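Long-range contact in type 3 secretion system regulator YopR (Yersinia pestis, PDB 1Z21), which may regulate assembly of the type III secretion injectisome by controlling secretion or polymerisation of the needle subunit YscF, and is involved in pathogenesis: residues W73-I84 and L96-L107. Sequence-based numbering, arbitrary orientation.
Sequences WEAILLQVLEGI and LSELINKELMIL
Leu96 meets Ile84: CD1 of Ile84 lies 3.9 Å from CG of Leu96, carried there by a chi1 of 67° that sets CG1 between backbone N and carbonyl carbon. The same methyl touches Ser97 OG, which is hydrogen-bonded to the carbonyl O of Leu93 four residues earlier, while Leu81 CD2 presses on Ser97 from the other helix. Ile100 points at the other helix and divides its contacts between two branches. Ile100 CG2 lies 3.4 Å from Leu81 CD1, tighter than usual van der Waals contact; Ile100 CD1 reaches Val80 CG1 at 3.7 Å. Leu77 CD2 lies alongside Ile100 CG1 (3.9 Å), the two side chains running antiparallel. In Glu103 a chi1 of -179° brings the aliphatic CG to 3.7 Å from Leu77 CD1; the chain then bends at chi2, its OE2 coming near the plane of the Trp73 ring at the edge and OE1 salt-bridged to Arg60 of helix 52-66. Leu104 CD1 touches Leu78 CD2 (3.6 Å) at the exposed rim. Leu107 CD1 closes the row against Leu77 CD1 at 3.8 Å and the CG of Glu74. Leu77 is thus a knob in a hole made by Ile100, Glu103, Leu104 and Leu107, within an antiparallel helix pair (157°) that joins the last two helices of the five-helix YopR core domain.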
# COMPACT_ATOMS: atom_id res chain seq x y z
N TRP A 73 -1.10 -6.18 -3.05
CA TRP A 73 -0.25 -5.55 -2.04
C TRP A 73 0.99 -4.90 -2.66
O TRP A 73 1.36 -3.80 -2.29
CB TRP A 73 0.17 -6.57 -0.98
CG TRP A 73 -0.90 -6.91 0.03
CD1 TRP A 73 -2.23 -6.67 -0.07
CD2 TRP A 73 -0.70 -7.56 1.28
NE1 TRP A 73 -2.88 -7.12 1.05
CE2 TRP A 73 -1.96 -7.66 1.90
CE3 TRP A 73 0.42 -8.04 1.96
CZ2 TRP A 73 -2.14 -8.25 3.16
CZ3 TRP A 73 0.24 -8.63 3.21
CH2 TRP A 73 -1.02 -8.73 3.79
N GLU A 74 1.62 -5.59 -3.61
CA GLU A 74 2.83 -5.10 -4.25
C GLU A 74 2.56 -3.82 -5.03
O GLU A 74 3.29 -2.86 -4.90
CB GLU A 74 3.41 -6.16 -5.18
CG GLU A 74 3.99 -7.35 -4.43
CD GLU A 74 4.24 -8.56 -5.32
OE1 GLU A 74 3.82 -8.55 -6.50
OE2 GLU A 74 4.86 -9.51 -4.83
N ALA A 75 1.48 -3.80 -5.80
CA ALA A 75 1.11 -2.60 -6.56
C ALA A 75 0.77 -1.43 -5.64
O ALA A 75 1.20 -0.31 -5.88
CB ALA A 75 -0.07 -2.91 -7.47
N ILE A 76 -0.03 -1.70 -4.62
CA ILE A 76 -0.40 -0.68 -3.65
C ILE A 76 0.83 -0.10 -2.96
O ILE A 76 0.98 1.10 -2.89
CB ILE A 76 -1.43 -1.23 -2.63
CG1 ILE A 76 -2.79 -1.48 -3.32
CG2 ILE A 76 -1.57 -0.30 -1.42
CD1 ILE A 76 -3.58 -0.23 -3.69
N LEU A 77 1.72 -0.96 -2.47
CA LEU A 77 2.92 -0.52 -1.75
C LEU A 77 3.78 0.40 -2.60
O LEU A 77 4.20 1.46 -2.14
CB LEU A 77 3.74 -1.74 -1.25
CG LEU A 77 3.17 -2.46 -0.02
CD1 LEU A 77 3.90 -3.78 0.21
CD2 LEU A 77 3.25 -1.56 1.20
N LEU A 78 4.02 0.00 -3.85
CA LEU A 78 4.80 0.79 -4.79
C LEU A 78 4.11 2.13 -5.05
O LEU A 78 4.76 3.17 -5.05
CB LEU A 78 5.04 0.01 -6.09
CG LEU A 78 6.03 -1.14 -5.88
CD1 LEU A 78 6.04 -2.12 -7.04
CD2 LEU A 78 7.42 -0.61 -5.66
N GLN A 79 2.80 2.13 -5.22
CA GLN A 79 2.09 3.38 -5.48
C GLN A 79 2.06 4.30 -4.26
O GLN A 79 2.21 5.50 -4.39
CB GLN A 79 0.69 3.11 -6.02
CG GLN A 79 -0.05 4.39 -6.46
CD GLN A 79 0.62 5.11 -7.63
OE1 GLN A 79 1.23 4.46 -8.49
NE2 GLN A 79 0.50 6.44 -7.66
N VAL A 80 1.91 3.74 -3.07
CA VAL A 80 2.01 4.51 -1.83
C VAL A 80 3.34 5.28 -1.80
O VAL A 80 3.38 6.47 -1.49
CB VAL A 80 1.84 3.61 -0.57
CG1 VAL A 80 2.27 4.34 0.69
CG2 VAL A 80 0.40 3.13 -0.43
N LEU A 81 4.44 4.58 -2.10
CA LEU A 81 5.76 5.21 -2.11
C LEU A 81 5.82 6.42 -3.03
O LEU A 81 6.46 7.42 -2.70
CB LEU A 81 6.84 4.20 -2.53
CG LEU A 81 7.43 3.32 -1.42
CD1 LEU A 81 8.24 2.22 -2.03
CD2 LEU A 81 8.30 4.13 -0.46
N GLU A 82 5.17 6.34 -4.20
CA GLU A 82 5.15 7.47 -5.14
C GLU A 82 4.59 8.77 -4.56
O GLU A 82 4.97 9.86 -4.99
CB GLU A 82 4.36 7.12 -6.41
CG GLU A 82 5.06 6.19 -7.39
CD GLU A 82 6.34 6.79 -7.98
OE1 GLU A 82 6.71 7.92 -7.62
OE2 GLU A 82 6.97 6.12 -8.81
N GLY A 83 3.66 8.65 -3.60
CA GLY A 83 3.07 9.80 -2.94
C GLY A 83 3.67 10.19 -1.60
O GLY A 83 3.12 11.04 -0.91
N ILE A 84 4.79 9.57 -1.22
CA ILE A 84 5.53 9.98 -0.02
C ILE A 84 7.00 10.18 -0.37
O ILE A 84 7.87 10.17 0.51
CB ILE A 84 5.34 8.94 1.12
CG1 ILE A 84 6.00 7.60 0.77
CG2 ILE A 84 3.87 8.73 1.42
CD1 ILE A 84 5.86 6.52 1.85
N LEU A 96 8.52 5.20 6.78
CA LEU A 96 7.48 4.43 6.08
C LEU A 96 8.04 3.87 4.78
O LEU A 96 7.74 2.74 4.39
CB LEU A 96 6.23 5.28 5.83
CG LEU A 96 5.05 4.60 5.09
CD1 LEU A 96 4.63 3.28 5.75
CD2 LEU A 96 3.85 5.54 5.00
N SER A 97 8.86 4.66 4.10
CA SER A 97 9.49 4.22 2.87
C SER A 97 10.34 2.98 3.11
O SER A 97 10.34 2.05 2.31
CB SER A 97 10.32 5.35 2.28
OG SER A 97 9.47 6.42 1.94
N GLU A 98 11.07 2.96 4.23
CA GLU A 98 11.95 1.84 4.55
C GLU A 98 11.14 0.61 4.92
O GLU A 98 11.47 -0.50 4.51
CB GLU A 98 12.89 2.20 5.70
CG GLU A 98 13.77 1.05 6.19
CD GLU A 98 14.69 0.49 5.12
OE1 GLU A 98 14.86 1.14 4.07
OE2 GLU A 98 15.26 -0.60 5.35
N LEU A 99 10.09 0.81 5.70
CA LEU A 99 9.13 -0.25 6.03
C LEU A 99 8.57 -0.91 4.78
O LEU A 99 8.48 -2.13 4.70
CB LEU A 99 7.95 0.35 6.79
CG LEU A 99 7.56 -0.22 8.14
CD1 LEU A 99 8.80 -0.46 9.01
CD2 LEU A 99 6.61 0.77 8.79
N ILE A 100 8.16 -0.09 3.82
CA ILE A 100 7.57 -0.57 2.59
C ILE A 100 8.56 -1.42 1.84
O ILE A 100 8.24 -2.51 1.37
CB ILE A 100 7.09 0.61 1.73
CG1 ILE A 100 5.82 1.19 2.34
CG2 ILE A 100 6.84 0.15 0.28
CD1 ILE A 100 5.31 2.44 1.64
N ASN A 101 9.79 -0.94 1.76
CA ASN A 101 10.80 -1.67 1.05
C ASN A 101 11.13 -3.02 1.71
O ASN A 101 11.40 -3.98 1.01
CB ASN A 101 12.01 -0.77 0.80
CG ASN A 101 11.70 0.34 -0.24
OD1 ASN A 101 11.24 0.05 -1.36
ND2 ASN A 101 11.91 1.59 0.14
N LYS A 102 11.07 -3.11 3.04
CA LYS A 102 11.27 -4.38 3.72
C LYS A 102 10.15 -5.37 3.42
O LYS A 102 10.40 -6.55 3.19
CB LYS A 102 11.44 -4.17 5.23
CG LYS A 102 12.73 -3.48 5.59
CD LYS A 102 13.12 -3.71 7.00
CE LYS A 102 14.38 -2.95 7.35
NZ LYS A 102 15.57 -3.55 6.73
N GLU A 103 8.90 -4.90 3.41
CA GLU A 103 7.78 -5.76 3.00
C GLU A 103 7.87 -6.19 1.54
O GLU A 103 7.57 -7.33 1.23
CB GLU A 103 6.43 -5.07 3.26
CG GLU A 103 5.20 -5.91 2.88
CD GLU A 103 5.09 -7.25 3.63
OE1 GLU A 103 5.68 -7.40 4.72
OE2 GLU A 103 4.38 -8.14 3.13
N LEU A 104 8.29 -5.29 0.65
CA LEU A 104 8.42 -5.66 -0.75
C LEU A 104 9.47 -6.77 -0.91
O LEU A 104 9.30 -7.66 -1.73
CB LEU A 104 8.75 -4.44 -1.63
CG LEU A 104 7.56 -3.52 -1.87
CD1 LEU A 104 8.01 -2.23 -2.49
CD2 LEU A 104 6.52 -4.16 -2.77
N MET A 105 10.52 -6.73 -0.10
CA MET A 105 11.56 -7.76 -0.16
C MET A 105 10.98 -9.11 0.26
O MET A 105 11.33 -10.12 -0.32
CB MET A 105 12.76 -7.37 0.71
CG MET A 105 13.88 -8.40 0.80
SD MET A 105 14.76 -8.50 -0.74
CE MET A 105 15.96 -7.19 -0.54
N ILE A 106 10.09 -9.10 1.23
CA ILE A 106 9.40 -10.32 1.68
C ILE A 106 8.44 -10.85 0.61
O ILE A 106 8.34 -12.06 0.41
CB ILE A 106 8.68 -10.06 3.01
CG1 ILE A 106 9.70 -9.86 4.13
CG2 ILE A 106 7.72 -11.21 3.38
CD1 ILE A 106 9.11 -9.21 5.38
N LEU A 107 7.74 -9.95 -0.08
CA LEU A 107 6.75 -10.33 -1.08
C LEU A 107 7.40 -10.84 -2.37
O LEU A 107 6.71 -11.39 -3.24
CB LEU A 107 5.83 -9.15 -1.38
CG LEU A 107 4.89 -8.75 -0.23
CD1 LEU A 107 4.18 -7.45 -0.54
CD2 LEU A 107 3.88 -9.86 0.05